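Local coordinates for protein yciO (Escherichia coli, PDB 1K7J) that is of unknown function but probably binds double-stranded RNA, at residues A[5-8]-A[12-15]; A[48-53]-A[108-113]; A[76-81]-A[137-142]; A[114-119]-A[187-192]; A[152-157]-A[161-166]. All blocks are in the same frame, centred on the assembly; numbering follows the deposited sequence.

Contact 1: residues A[5-8]-A[12-15]; sequences FYIH and PQQR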
# COMPACT_ATOMS: atom_id res chain seq x y z
N PHE A 5 -13.95 8.55 -8.74
CA PHE A 5 -13.88 9.85 -8.08
C PHE A 5 -12.71 10.69 -8.55
O PHE A 5 -11.59 10.21 -8.63
CB PHE A 5 -13.70 9.71 -6.56
CG PHE A 5 -14.88 9.12 -5.83
CD1 PHE A 5 -16.08 8.87 -6.47
CD2 PHE A 5 -14.77 8.84 -4.47
CE1 PHE A 5 -17.17 8.33 -5.77
CE2 PHE A 5 -15.84 8.30 -3.76
CZ PHE A 5 -17.04 8.05 -4.41
N TYR A 6 -12.97 11.96 -8.84
CA TYR A 6 -11.92 12.88 -9.23
C TYR A 6 -11.59 13.64 -7.96
O TYR A 6 -12.37 14.48 -7.51
CB TYR A 6 -12.41 13.87 -10.29
CG TYR A 6 -12.46 13.30 -11.68
CD1 TYR A 6 -11.31 13.22 -12.46
CD2 TYR A 6 -13.66 12.85 -12.23
CE1 TYR A 6 -11.35 12.71 -13.76
CE2 TYR A 6 -13.72 12.34 -13.52
CZ TYR A 6 -12.56 12.27 -14.28
OH TYR A 6 -12.62 11.79 -15.56
N ILE A 7 -10.45 13.33 -7.35
CA ILE A 7 -10.06 14.00 -6.12
C ILE A 7 -8.80 14.84 -6.32
O ILE A 7 -7.81 14.36 -6.88
CB ILE A 7 -9.83 12.97 -4.98
CG1 ILE A 7 -11.11 12.15 -4.76
CG2 ILE A 7 -9.41 13.68 -3.70
CD1 ILE A 7 -11.03 11.16 -3.60
N HIS A 8 -8.85 16.09 -5.89
CA HIS A 8 -7.71 16.99 -6.01
C HIS A 8 -6.55 16.35 -5.25
O HIS A 8 -6.67 16.06 -4.06
CB HIS A 8 -8.06 18.36 -5.42
CG HIS A 8 -9.15 19.07 -6.17
ND1 HIS A 8 -9.90 20.08 -5.62
CD2 HIS A 8 -9.60 18.92 -7.44
CE1 HIS A 8 -10.78 20.51 -6.51
NE2 HIS A 8 -10.61 19.83 -7.62
N PRO A 12 -7.22 17.25 -1.20
CA PRO A 12 -8.36 16.34 -1.35
C PRO A 12 -9.66 16.76 -0.68
O PRO A 12 -9.68 17.14 0.49
CB PRO A 12 -7.81 15.01 -0.81
CG PRO A 12 -6.77 15.45 0.18
CD PRO A 12 -6.09 16.59 -0.52
N GLN A 13 -10.75 16.67 -1.44
CA GLN A 13 -12.07 17.03 -0.92
C GLN A 13 -12.45 16.00 0.13
O GLN A 13 -12.54 14.80 -0.16
CB GLN A 13 -13.11 17.04 -2.05
CG GLN A 13 -12.80 18.03 -3.18
CD GLN A 13 -12.08 17.40 -4.36
OE1 GLN A 13 -11.13 16.63 -4.18
NE2 GLN A 13 -12.52 17.73 -5.57
N GLN A 14 -12.69 16.46 1.35
CA GLN A 14 -13.03 15.56 2.45
C GLN A 14 -14.28 14.72 2.17
O GLN A 14 -14.36 13.56 2.59
CB GLN A 14 -13.23 16.35 3.74
CG GLN A 14 -13.17 15.50 4.99
CD GLN A 14 -11.83 14.83 5.17
OE1 GLN A 14 -10.78 15.48 5.12
NE2 GLN A 14 -11.84 13.51 5.37
N ARG A 15 -15.25 15.30 1.48
CA ARG A 15 -16.48 14.58 1.17
C ARG A 15 -16.22 13.31 0.37
O ARG A 15 -16.80 12.26 0.64
CB ARG A 15 -17.44 15.49 0.38
CG ARG A 15 -18.72 14.81 -0.06
CD ARG A 15 -19.57 15.77 -0.88
NE ARG A 15 -18.92 16.14 -2.13
CZ ARG A 15 -19.21 15.60 -3.32
NH1 ARG A 15 -20.15 14.66 -3.41
NH2 ARG A 15 -18.56 16.00 -4.40
O HOH W 1 -12.10 17.09 -8.34

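Contact 2: residues A[48-53]-A[108-113]; sequences NAMERI and PRRLLQ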
# COMPACT_ATOMS: atom_id res chain seq x y z
N ASN A 48 -12.66 -11.66 1.81
CA ASN A 48 -13.08 -11.67 0.41
C ASN A 48 -12.39 -10.57 -0.39
O ASN A 48 -12.00 -10.79 -1.54
CB ASN A 48 -14.61 -11.51 0.31
CG ASN A 48 -15.35 -12.71 0.84
OD1 ASN A 48 -15.01 -13.85 0.53
ND2 ASN A 48 -16.40 -12.47 1.62
N ALA A 49 -12.25 -9.39 0.20
CA ALA A 49 -11.59 -8.28 -0.48
C ALA A 49 -10.11 -8.63 -0.68
O ALA A 49 -9.53 -8.33 -1.72
CB ALA A 49 -11.73 -7.00 0.33
N MSE A 50 -9.51 -9.25 0.33
CA MSE A 50 -8.11 -9.66 0.24
C MSE A 50 -7.92 -10.55 -0.98
O MSE A 50 -7.04 -10.33 -1.80
CB MSE A 50 -7.70 -10.44 1.50
CG MSE A 50 -6.36 -11.15 1.37
SE MSE A 50 -6.11 -12.61 2.62
CE MSE A 50 -7.13 -13.95 1.68
N GLU A 51 -8.78 -11.56 -1.08
CA GLU A 51 -8.72 -12.51 -2.19
C GLU A 51 -8.83 -11.81 -3.54
O GLU A 51 -8.10 -12.13 -4.48
CB GLU A 51 -9.82 -13.55 -2.04
CG GLU A 51 -9.73 -14.70 -3.02
CD GLU A 51 -8.35 -15.34 -3.05
OE1 GLU A 51 -7.76 -15.54 -1.97
OE2 GLU A 51 -7.86 -15.64 -4.16
N ARG A 52 -9.74 -10.85 -3.63
CA ARG A 52 -9.93 -10.11 -4.87
C ARG A 52 -8.66 -9.36 -5.26
O ARG A 52 -8.29 -9.32 -6.43
CB ARG A 52 -11.09 -9.12 -4.73
CG ARG A 52 -12.46 -9.79 -4.66
CD ARG A 52 -13.55 -8.77 -4.38
NE ARG A 52 -13.65 -7.77 -5.44
CZ ARG A 52 -14.32 -6.63 -5.31
NH1 ARG A 52 -14.94 -6.34 -4.18
NH2 ARG A 52 -14.37 -5.78 -6.33
N ILE A 53 -8.00 -8.76 -4.27
CA ILE A 53 -6.77 -8.03 -4.54
C ILE A 53 -5.66 -8.99 -4.98
O ILE A 53 -4.92 -8.69 -5.91
CB ILE A 53 -6.31 -7.25 -3.28
CG1 ILE A 53 -7.24 -6.05 -3.07
CG2 ILE A 53 -4.87 -6.80 -3.43
CD1 ILE A 53 -6.92 -5.23 -1.83
N PRO A 108 -4.08 -9.98 10.92
CA PRO A 108 -4.69 -11.31 10.73
C PRO A 108 -3.65 -12.26 10.15
O PRO A 108 -2.89 -11.89 9.25
CB PRO A 108 -5.82 -11.02 9.75
CG PRO A 108 -6.25 -9.64 10.13
CD PRO A 108 -4.92 -8.93 10.32
N ARG A 109 -3.60 -13.48 10.68
CA ARG A 109 -2.64 -14.48 10.23
C ARG A 109 -2.60 -14.65 8.71
O ARG A 109 -1.53 -14.77 8.13
CB ARG A 109 -2.96 -15.83 10.88
CG ARG A 109 -1.99 -16.94 10.55
CD ARG A 109 -2.44 -18.26 11.18
NE ARG A 109 -1.58 -19.38 10.80
CZ ARG A 109 -0.31 -19.51 11.17
NH1 ARG A 109 0.28 -18.58 11.92
NH2 ARG A 109 0.39 -20.57 10.77
N ARG A 110 -3.77 -14.64 8.08
CA ARG A 110 -3.87 -14.82 6.63
C ARG A 110 -3.11 -13.79 5.80
O ARG A 110 -2.80 -14.03 4.63
CB ARG A 110 -5.34 -14.82 6.20
CG ARG A 110 -6.10 -13.57 6.61
CD ARG A 110 -7.58 -13.69 6.30
NE ARG A 110 -8.35 -12.66 6.99
CZ ARG A 110 -8.39 -11.38 6.63
NH1 ARG A 110 -7.72 -10.96 5.56
NH2 ARG A 110 -9.09 -10.52 7.36
N LEU A 111 -2.80 -12.64 6.41
CA LEU A 111 -2.09 -11.58 5.70
C LEU A 111 -0.57 -11.68 5.84
O LEU A 111 0.16 -10.98 5.15
CB LEU A 111 -2.56 -10.22 6.19
CG LEU A 111 -4.05 -9.93 5.98
CD1 LEU A 111 -4.38 -8.55 6.51
CD2 LEU A 111 -4.39 -10.04 4.50
N LEU A 112 -0.11 -12.56 6.72
CA LEU A 112 1.32 -12.73 6.94
C LEU A 112 1.88 -13.83 6.05
O LEU A 112 1.21 -14.83 5.78
CB LEU A 112 1.59 -13.06 8.41
CG LEU A 112 1.13 -12.01 9.42
CD1 LEU A 112 1.45 -12.47 10.83
CD2 LEU A 112 1.80 -10.67 9.13
N GLN A 113 3.12 -13.64 5.59
CA GLN A 113 3.76 -14.62 4.73
C GLN A 113 3.77 -15.96 5.45
O GLN A 113 4.23 -16.07 6.59
CB GLN A 113 5.18 -14.17 4.39
CG GLN A 113 5.69 -14.67 3.05
CD GLN A 113 6.06 -16.13 3.07
OE1 GLN A 113 5.89 -16.85 2.08
NE2 GLN A 113 6.59 -16.59 4.20

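Contact 3: residues A[76-81]-A[137-142]; sequences STYSFV and GEPMLS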
# COMPACT_ATOMS: atom_id res chain seq x y z
N SER A 76 4.71 0.90 13.69
CA SER A 76 5.29 0.23 14.85
C SER A 76 4.27 -0.50 15.71
O SER A 76 4.63 -1.24 16.63
CB SER A 76 6.06 1.24 15.69
OG SER A 76 7.09 1.84 14.92
N THR A 77 2.99 -0.29 15.40
CA THR A 77 1.92 -0.94 16.13
C THR A 77 1.58 -2.26 15.45
O THR A 77 1.24 -3.25 16.10
CB THR A 77 0.65 -0.05 16.14
OG1 THR A 77 0.96 1.21 16.74
CG2 THR A 77 -0.48 -0.72 16.92
N TYR A 78 1.72 -2.28 14.13
CA TYR A 78 1.40 -3.46 13.34
C TYR A 78 2.57 -4.36 12.97
O TYR A 78 2.37 -5.42 12.37
CB TYR A 78 0.63 -3.06 12.08
CG TYR A 78 -0.78 -2.61 12.38
CD1 TYR A 78 -1.03 -1.37 12.97
CD2 TYR A 78 -1.86 -3.45 12.12
CE1 TYR A 78 -2.33 -0.98 13.31
CE2 TYR A 78 -3.16 -3.07 12.46
CZ TYR A 78 -3.39 -1.84 13.05
OH TYR A 78 -4.67 -1.48 13.38
N SER A 79 3.79 -3.96 13.30
CA SER A 79 4.95 -4.79 13.00
C SER A 79 5.95 -4.69 14.14
O SER A 79 5.92 -3.74 14.93
CB SER A 79 5.61 -4.37 11.68
OG SER A 79 6.08 -3.04 11.73
N PHE A 80 6.84 -5.68 14.24
CA PHE A 80 7.85 -5.69 15.29
C PHE A 80 9.05 -4.87 14.82
O PHE A 80 9.72 -5.23 13.84
CB PHE A 80 8.27 -7.13 15.61
CG PHE A 80 7.19 -7.93 16.30
CD1 PHE A 80 6.78 -7.59 17.58
CD2 PHE A 80 6.61 -9.02 15.67
CE1 PHE A 80 5.79 -8.34 18.24
CE2 PHE A 80 5.62 -9.77 16.30
CZ PHE A 80 5.21 -9.44 17.59
N VAL A 81 9.30 -3.78 15.52
CA VAL A 81 10.38 -2.87 15.17
C VAL A 81 11.46 -2.81 16.24
O VAL A 81 11.20 -2.41 17.37
CB VAL A 81 9.82 -1.44 14.95
CG1 VAL A 81 10.93 -0.49 14.53
CG2 VAL A 81 8.71 -1.47 13.90
N GLY A 137 -8.69 5.38 10.03
CA GLY A 137 -8.33 5.17 11.43
C GLY A 137 -7.40 4.02 11.72
O GLY A 137 -6.99 3.82 12.86
N GLU A 138 -7.08 3.24 10.69
CA GLU A 138 -6.16 2.11 10.83
C GLU A 138 -5.54 1.85 9.47
O GLU A 138 -5.93 2.48 8.48
CB GLU A 138 -6.90 0.87 11.34
CG GLU A 138 -8.03 0.37 10.43
CD GLU A 138 -8.62 -0.94 10.91
OE1 GLU A 138 -8.45 -1.28 12.10
OE2 GLU A 138 -9.27 -1.64 10.09
N PRO A 139 -4.57 0.93 9.39
CA PRO A 139 -3.93 0.63 8.11
C PRO A 139 -4.89 0.06 7.08
O PRO A 139 -5.94 -0.48 7.42
CB PRO A 139 -2.85 -0.39 8.48
CG PRO A 139 -2.53 -0.04 9.89
CD PRO A 139 -3.89 0.22 10.48
N MSE A 140 -4.51 0.18 5.82
CA MSE A 140 -5.30 -0.34 4.72
C MSE A 140 -4.51 -1.49 4.11
O MSE A 140 -3.32 -1.35 3.85
CB MSE A 140 -5.52 0.77 3.69
CG MSE A 140 -6.33 0.39 2.47
SE MSE A 140 -7.37 1.90 1.84
CE MSE A 140 -6.00 3.25 1.79
N LEU A 141 -5.15 -2.65 3.94
CA LEU A 141 -4.46 -3.78 3.33
C LEU A 141 -4.29 -3.37 1.88
O LEU A 141 -5.26 -2.97 1.23
CB LEU A 141 -5.31 -5.05 3.41
CG LEU A 141 -4.75 -6.24 2.63
CD1 LEU A 141 -3.38 -6.63 3.18
CD2 LEU A 141 -5.72 -7.40 2.73
N SER A 142 -3.07 -3.45 1.37
CA SER A 142 -2.81 -3.01 0.01
C SER A 142 -1.73 -3.79 -0.72
O SER A 142 -1.12 -4.71 -0.17
CB SER A 142 -2.39 -1.54 0.01
OG SER A 142 -3.27 -0.73 0.77
O HOH W 2 -6.95 -2.83 13.86

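Contact 4: residues A[114-119]-A[187-192]; sequences EKRKTI and LTDDTP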
# COMPACT_ATOMS: atom_id res chain seq x y z
N GLU A 114 3.24 -16.98 4.78
CA GLU A 114 3.13 -18.33 5.32
C GLU A 114 4.31 -18.83 6.14
O GLU A 114 4.13 -19.32 7.26
CB GLU A 114 2.85 -19.31 4.17
CG GLU A 114 3.89 -19.25 3.06
CD GLU A 114 3.48 -20.03 1.83
OE1 GLU A 114 2.43 -19.68 1.23
OE2 GLU A 114 4.20 -20.98 1.44
N LYS A 115 5.52 -18.70 5.60
CA LYS A 115 6.70 -19.20 6.28
C LYS A 115 7.43 -18.20 7.18
O LYS A 115 7.79 -18.53 8.31
CB LYS A 115 7.68 -19.75 5.24
CG LYS A 115 8.87 -20.50 5.83
CD LYS A 115 9.76 -21.06 4.73
CE LYS A 115 10.91 -21.86 5.32
NZ LYS A 115 11.71 -21.05 6.29
N ARG A 116 7.65 -16.99 6.68
CA ARG A 116 8.37 -15.98 7.43
C ARG A 116 7.53 -15.09 8.36
O ARG A 116 8.08 -14.39 9.21
CB ARG A 116 9.16 -15.11 6.45
CG ARG A 116 10.04 -15.91 5.49
CD ARG A 116 11.15 -15.04 4.94
NE ARG A 116 11.90 -14.46 6.04
CZ ARG A 116 12.34 -13.21 6.08
NH1 ARG A 116 12.11 -12.38 5.06
NH2 ARG A 116 12.99 -12.78 7.15
N LYS A 117 6.21 -15.14 8.20
CA LYS A 117 5.28 -14.36 9.02
C LYS A 117 5.52 -12.86 8.87
O LYS A 117 5.28 -12.07 9.79
CB LYS A 117 5.40 -14.75 10.50
CG LYS A 117 5.34 -16.25 10.76
CD LYS A 117 4.06 -16.86 10.21
CE LYS A 117 4.05 -18.37 10.40
NZ LYS A 117 2.86 -19.00 9.77
N THR A 118 5.97 -12.47 7.68
CA THR A 118 6.26 -11.08 7.39
C THR A 118 5.17 -10.40 6.58
O THR A 118 4.25 -11.05 6.08
CB THR A 118 7.56 -10.95 6.60
OG1 THR A 118 7.49 -11.79 5.44
CG2 THR A 118 8.75 -11.36 7.46
N ILE A 119 5.29 -9.09 6.45
CA ILE A 119 4.36 -8.28 5.68
C ILE A 119 5.05 -6.95 5.40
O ILE A 119 5.88 -6.50 6.20
CB ILE A 119 3.02 -8.08 6.44
CG1 ILE A 119 2.03 -7.32 5.56
CG2 ILE A 119 3.26 -7.36 7.76
CD1 ILE A 119 0.58 -7.43 6.03
N LEU A 187 13.93 -5.68 6.35
CA LEU A 187 14.68 -5.28 7.53
C LEU A 187 14.79 -6.35 8.61
O LEU A 187 15.32 -6.09 9.69
CB LEU A 187 14.04 -4.02 8.14
CG LEU A 187 14.08 -2.74 7.30
CD1 LEU A 187 13.31 -1.63 8.01
CD2 LEU A 187 15.53 -2.33 7.06
N THR A 188 14.30 -7.55 8.32
CA THR A 188 14.37 -8.62 9.31
C THR A 188 15.81 -9.10 9.52
O THR A 188 16.68 -8.87 8.67
CB THR A 188 13.48 -9.82 8.91
OG1 THR A 188 13.93 -10.38 7.68
CG2 THR A 188 12.02 -9.37 8.76
N ASP A 189 16.05 -9.74 10.66
CA ASP A 189 17.38 -10.24 11.01
C ASP A 189 18.42 -9.12 11.06
O ASP A 189 19.62 -9.38 10.95
CB ASP A 189 17.82 -11.32 10.02
CG ASP A 189 16.90 -12.53 10.04
OD1 ASP A 189 16.66 -13.07 11.14
OD2 ASP A 189 16.43 -12.95 8.96
N ASP A 190 17.95 -7.89 11.23
CA ASP A 190 18.81 -6.71 11.28
C ASP A 190 19.82 -6.67 10.15
O ASP A 190 20.91 -6.11 10.29
CB ASP A 190 19.55 -6.64 12.63
CG ASP A 190 18.62 -6.29 13.77
OD1 ASP A 190 17.46 -5.92 13.49
OD2 ASP A 190 19.04 -6.38 14.94
N THR A 191 19.42 -7.25 9.03
CA THR A 191 20.26 -7.30 7.85
C THR A 191 19.46 -6.74 6.68
O THR A 191 18.77 -7.47 5.97
CB THR A 191 20.67 -8.75 7.55
OG1 THR A 191 21.42 -9.26 8.66
CG2 THR A 191 21.53 -8.83 6.29
N PRO A 192 19.54 -5.42 6.47
CA PRO A 192 18.79 -4.83 5.36
C PRO A 192 19.17 -5.44 4.02
O PRO A 192 20.35 -5.54 3.67
CB PRO A 192 19.15 -3.35 5.45
CG PRO A 192 19.38 -3.15 6.93
CD PRO A 192 20.20 -4.38 7.28

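Contact 5: residues A[152-157]-A[161-166]; sequences FTESDP and KDRLEK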
# COMPACT_ATOMS: atom_id res chain seq x y z
N PHE A 152 6.87 -2.12 -13.61
CA PHE A 152 6.27 -0.80 -13.43
C PHE A 152 4.87 -0.84 -12.83
O PHE A 152 4.16 -1.84 -12.94
CB PHE A 152 6.19 -0.09 -14.78
CG PHE A 152 7.52 0.03 -15.48
CD1 PHE A 152 8.51 0.87 -14.99
CD2 PHE A 152 7.77 -0.70 -16.64
CE1 PHE A 152 9.74 0.99 -15.65
CE2 PHE A 152 8.99 -0.59 -17.31
CZ PHE A 152 9.98 0.25 -16.81
N THR A 153 4.49 0.26 -12.20
CA THR A 153 3.16 0.36 -11.61
C THR A 153 2.28 1.11 -12.59
O THR A 153 2.78 1.87 -13.43
CB THR A 153 3.15 1.17 -10.29
OG1 THR A 153 3.50 2.53 -10.57
CG2 THR A 153 4.13 0.58 -9.30
N GLU A 154 0.97 0.89 -12.51
CA GLU A 154 0.04 1.60 -13.38
C GLU A 154 0.04 3.03 -12.86
O GLU A 154 0.08 3.27 -11.65
CB GLU A 154 -1.36 0.98 -13.29
CG GLU A 154 -1.43 -0.40 -13.92
CD GLU A 154 -2.83 -0.97 -13.99
OE1 GLU A 154 -3.65 -0.48 -14.81
OE2 GLU A 154 -3.12 -1.91 -13.23
N SER A 155 0.02 4.00 -13.77
CA SER A 155 0.09 5.40 -13.38
C SER A 155 -0.97 6.29 -14.01
O SER A 155 -1.12 7.44 -13.60
CB SER A 155 1.47 5.94 -13.72
OG SER A 155 1.70 5.87 -15.12
N ASP A 156 -1.68 5.77 -15.01
CA ASP A 156 -2.71 6.51 -15.72
C ASP A 156 -4.09 6.08 -15.22
O ASP A 156 -4.52 4.96 -15.49
CB ASP A 156 -2.59 6.22 -17.22
CG ASP A 156 -3.55 7.02 -18.07
OD1 ASP A 156 -4.67 7.31 -17.60
OD2 ASP A 156 -3.19 7.34 -19.22
N PRO A 157 -4.80 6.96 -14.49
CA PRO A 157 -6.12 6.63 -13.96
C PRO A 157 -7.17 6.24 -15.00
O PRO A 157 -8.07 5.45 -14.71
CB PRO A 157 -6.50 7.88 -13.17
CG PRO A 157 -5.79 8.97 -13.90
CD PRO A 157 -4.45 8.36 -14.20
N LYS A 161 -9.06 2.67 -15.28
CA LYS A 161 -10.51 2.55 -15.39
C LYS A 161 -10.86 1.57 -16.52
O LYS A 161 -11.71 0.70 -16.35
CB LYS A 161 -11.13 3.92 -15.67
CG LYS A 161 -12.65 3.95 -15.77
CD LYS A 161 -13.15 5.38 -15.88
CE LYS A 161 -14.67 5.47 -15.93
NZ LYS A 161 -15.24 4.92 -17.19
N ASP A 162 -10.18 1.71 -17.65
CA ASP A 162 -10.44 0.83 -18.79
C ASP A 162 -10.15 -0.63 -18.46
O ASP A 162 -10.86 -1.53 -18.89
CB ASP A 162 -9.60 1.23 -20.01
CG ASP A 162 -9.96 2.60 -20.55
OD1 ASP A 162 -11.14 3.00 -20.42
OD2 ASP A 162 -9.08 3.26 -21.13
N ARG A 163 -9.09 -0.86 -17.69
CA ARG A 163 -8.68 -2.21 -17.33
C ARG A 163 -9.40 -2.86 -16.15
O ARG A 163 -9.68 -4.06 -16.19
CB ARG A 163 -7.18 -2.25 -17.05
CG ARG A 163 -6.67 -3.62 -16.60
CD ARG A 163 -5.24 -3.56 -16.08
NE ARG A 163 -4.30 -3.07 -17.09
CZ ARG A 163 -4.03 -3.69 -18.23
NH1 ARG A 163 -4.62 -4.84 -18.52
NH2 ARG A 163 -3.15 -3.17 -19.07
N LEU A 164 -9.72 -2.08 -15.12
CA LEU A 164 -10.32 -2.66 -13.92
C LEU A 164 -11.68 -2.19 -13.44
O LEU A 164 -12.11 -2.60 -12.36
CB LEU A 164 -9.33 -2.51 -12.76
CG LEU A 164 -7.95 -3.14 -12.95
CD1 LEU A 164 -7.02 -2.69 -11.83
CD2 LEU A 164 -8.08 -4.65 -12.97
N GLU A 165 -12.38 -1.36 -14.20
CA GLU A 165 -13.67 -0.88 -13.72
C GLU A 165 -14.70 -1.99 -13.46
O GLU A 165 -15.68 -1.76 -12.76
CB GLU A 165 -14.24 0.17 -14.66
CG GLU A 165 -14.76 -0.34 -15.98
CD GLU A 165 -15.22 0.80 -16.87
OE1 GLU A 165 -15.80 1.76 -16.34
OE2 GLU A 165 -15.00 0.73 -18.10
N LYS A 166 -14.47 -3.18 -14.01
CA LYS A 166 -15.38 -4.29 -13.79
C LYS A 166 -14.92 -5.17 -12.63
O LYS A 166 -15.64 -6.07 -12.20
CB LYS A 166 -15.50 -5.17 -15.04
CG LYS A 166 -15.99 -4.47 -16.28
CD LYS A 166 -16.33 -5.48 -17.38
CE LYS A 166 -15.13 -6.32 -17.78
NZ LYS A 166 -15.46 -7.32 -18.83

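Contact 1: residues A[5-8]-A[12-15]
Pro12 sets its ring beside the methyl branch of Ile7, with Pro12 CB 3.6 Å from Ile7 CG2, and both residues reach Ile17 of helix 14-25 and Ile128 of helix 127-136. The nitrogen of Pro12 lies near the carbonyl oxygen of His8, but as an imino acid it has no hydrogen to give, so this closest backbone approach of the two segments is a bare contact. Gln13 does most of the work. With CG anti to its own carbonyl carbon (chi1 -60°) and a bend at chi2, its side chain doubles back to lay the terminal amide against His8. Gln13 OE1 accepts a hydrogen bond from His8 N at 2.9 Å, close to straight at 160° and with the donor tilted out of the carbonyl plane. The segments are the end of edge strand 3-6 and the start of helix 14-25, joined by a short connection in the YrdC-like fold, and Gln13 holds the N-cap position of that helix. The same amide is stacked on the imidazole of His8, the two planes 18° apart, with Gln13 NE2 3.3 Å above the ring plane over its centre. Gln13 NE2 also donates to a water at 2.9 Å, and that water in turn donates to Tyr6 O at 2.8 Å.

Contact 2: residues A[48-53]-A[108-113]
Met50, a selenomethionine here, lays its selenium against a methyl of Leu111, with Met50 SE 3.6 Å from Leu111 CD2. The two chains run alongside, pointing opposite ways, and Met50 CG adds a second touch on the same methyl at 3.9 Å from Leu111 CD2. With CG anti to the backbone N (chi1 168°), the Met50 chain reaches out from helix 47-57 toward the 3-10 turn at 109-111, in the connection between strands 97-102 and 118-122. Arg110, the residue before Leu111, presents an edge of its guanidinium, and Met50 SE lies near the guanidinium plane, 3.7 Å from Arg110 NH1. The other terminal nitrogen, Arg110 NH2, is hydrogen-bonded to Ile44 O, while Pro108 CB lies over one face of the group. No hydrogen bond joins the segments, so the union of helix and turn rests on van der Waals packing around the selenium, which stands where methionine has its sulfur, with the arginine's polar demand met in part by a backbone carbonyl.

Contact 3: residues A[76-81]-A[137-142]
A CH-pi contact, proline on tyrosine, joins the C-terminal end of helix 72-78 to the approach to strand 140-144, well inside the chain. Pro139 lays its ring methylenes over one face of Tyr78: Pro139 CG stands 3.6 Å from the ring centroid of Tyr78, only 13° off the normal, and Pro139 CD comes to 3.3 Å of Tyr78 CZ, on the hydroxyl side of the ring. In Tyr78, chi1 (-72°) carries the ring to Pro139 and chi2 (74°) turns its face to the pyrrolidine. Beyond the ring, Tyr78 OH is 3.8 Å from Glu138 CB. A water links the two polar ends, 2.7 Å from Tyr78 OH and donating to Glu138 OE1 at 2.8 Å, while the carboxylate plane of Glu138 stands almost perpendicular to the phenol ring. Replacing Tyr78 by an alanine would probably leave the Pro139 ring without its aromatic partner and the water without one of its two holds. On the side of helix 72-78, Pro139 also touches Glu74, and Tyr78 packs against Met121 of strand 118-122. Just past the proline, Met140 and Leu141 enter the central mixed sheet by backbone bonds to Met68 of strand 66-68 and Cys42 of strand 37-43.

Contact 4: residues A[114-119]-A[187-192]
The backbones stay well apart, 8.7 Å between Thr118 CA and Thr188 CA at their nearest, so side chains alone bridge the strand 118-122 approach and the loop after strand 183-186. Arg116 NH2 donates to Thr188 OG1 at 2.6 Å; the bond is short and nearly straight (165°), and the hydroxyl oxygen lies in the guanidinium plane, at its edge. Asp189 adds a long salt bridge, with OD2 at 3.9 Å from Arg116 NH2. Asp186 supports both partners, pairing with Arg116 NH1 and hydrogen-bonding to Thr188 OG1. The methyls also meet loosely, Thr118 CG2 at 4.0 Å from Thr188 CG2, and Thr118 CG2 lies over one guanidinium face; the Thr118 hydroxyl bonds to Asn64. A valine at Thr188 would probably leave Arg116 NH2 without its in-plane acceptor and Asp186 OD1 without the hydroxyl, with the guanidinium held less firmly. Thr191 OG1 and N reach back to Asp189 O and Thr188 O within the six-residue connection of the beta-hairpin of antiparallel strands 183-186 and 193-196 at the sheet edge.

Contact 5: residues A[152-157]-A[161-166]
Lys161 N donates to Pro157 O at 3.0 Å, the i to i+4 bond of the first turn of helix 157-164, and the N-H...O angle is 149°. Asp156 holds the N-cap position of this helix, and its OD1 accepts from the backbone N of Glu158 and of Glu159, two amides of the first turn. Across the turn, Glu154 reaches from the preceding loop to Arg163, its chain extended beyond CG. The two form a salt bridge of 3.5 Å between Glu154 OE1 and Arg163 NE, the carboxylate oxygen lying at the guanidinium edge, near its plane, with the two flat groups turned 76° apart. Arg163 NE has its stronger partner in Glu159, so two acids gather near the same nitrogen, and Glu154 OE1 and Glu159 OE1 come close together; the arginine probably eases their mutual repulsion. The aliphatic part of Arg163 also takes part: Arg163 CD lies 3.7 Å from Glu154 OE1, and the bend at chi3 (-59°) places NE beyond it. Lys161 NZ makes a weak hydrogen bond within a salt bridge to Glu165 OE1 at 3.3 Å. Leu164 CD1 stops 4.2 Å from Glu154 OE2.

In the fold
Contacts 2 and 3 meet in the core, their centres about 14 Å apart, where Leu111 and Met50 of contact 2 pack on Leu141 of strand 140-144; along the chain these two cross. Contact 4 follows directly on contact 2, whose 108-113 loop runs into 114-119. Contacts 1, 3 and 4 all reach the mixed sheet, with contact 1 at edge strand 3-6 and contact 4 near the other edge, their centres about 36 Å apart. Contact 5, about 18 Å from contact 1 between centres, lies between the two halves of contact 4 in sequence yet across the chain's centre from it. Contacts 2, 3 and 4 join segments more than fifty residues apart, whereas contacts 1 and 5 are local closures at the start of a helix.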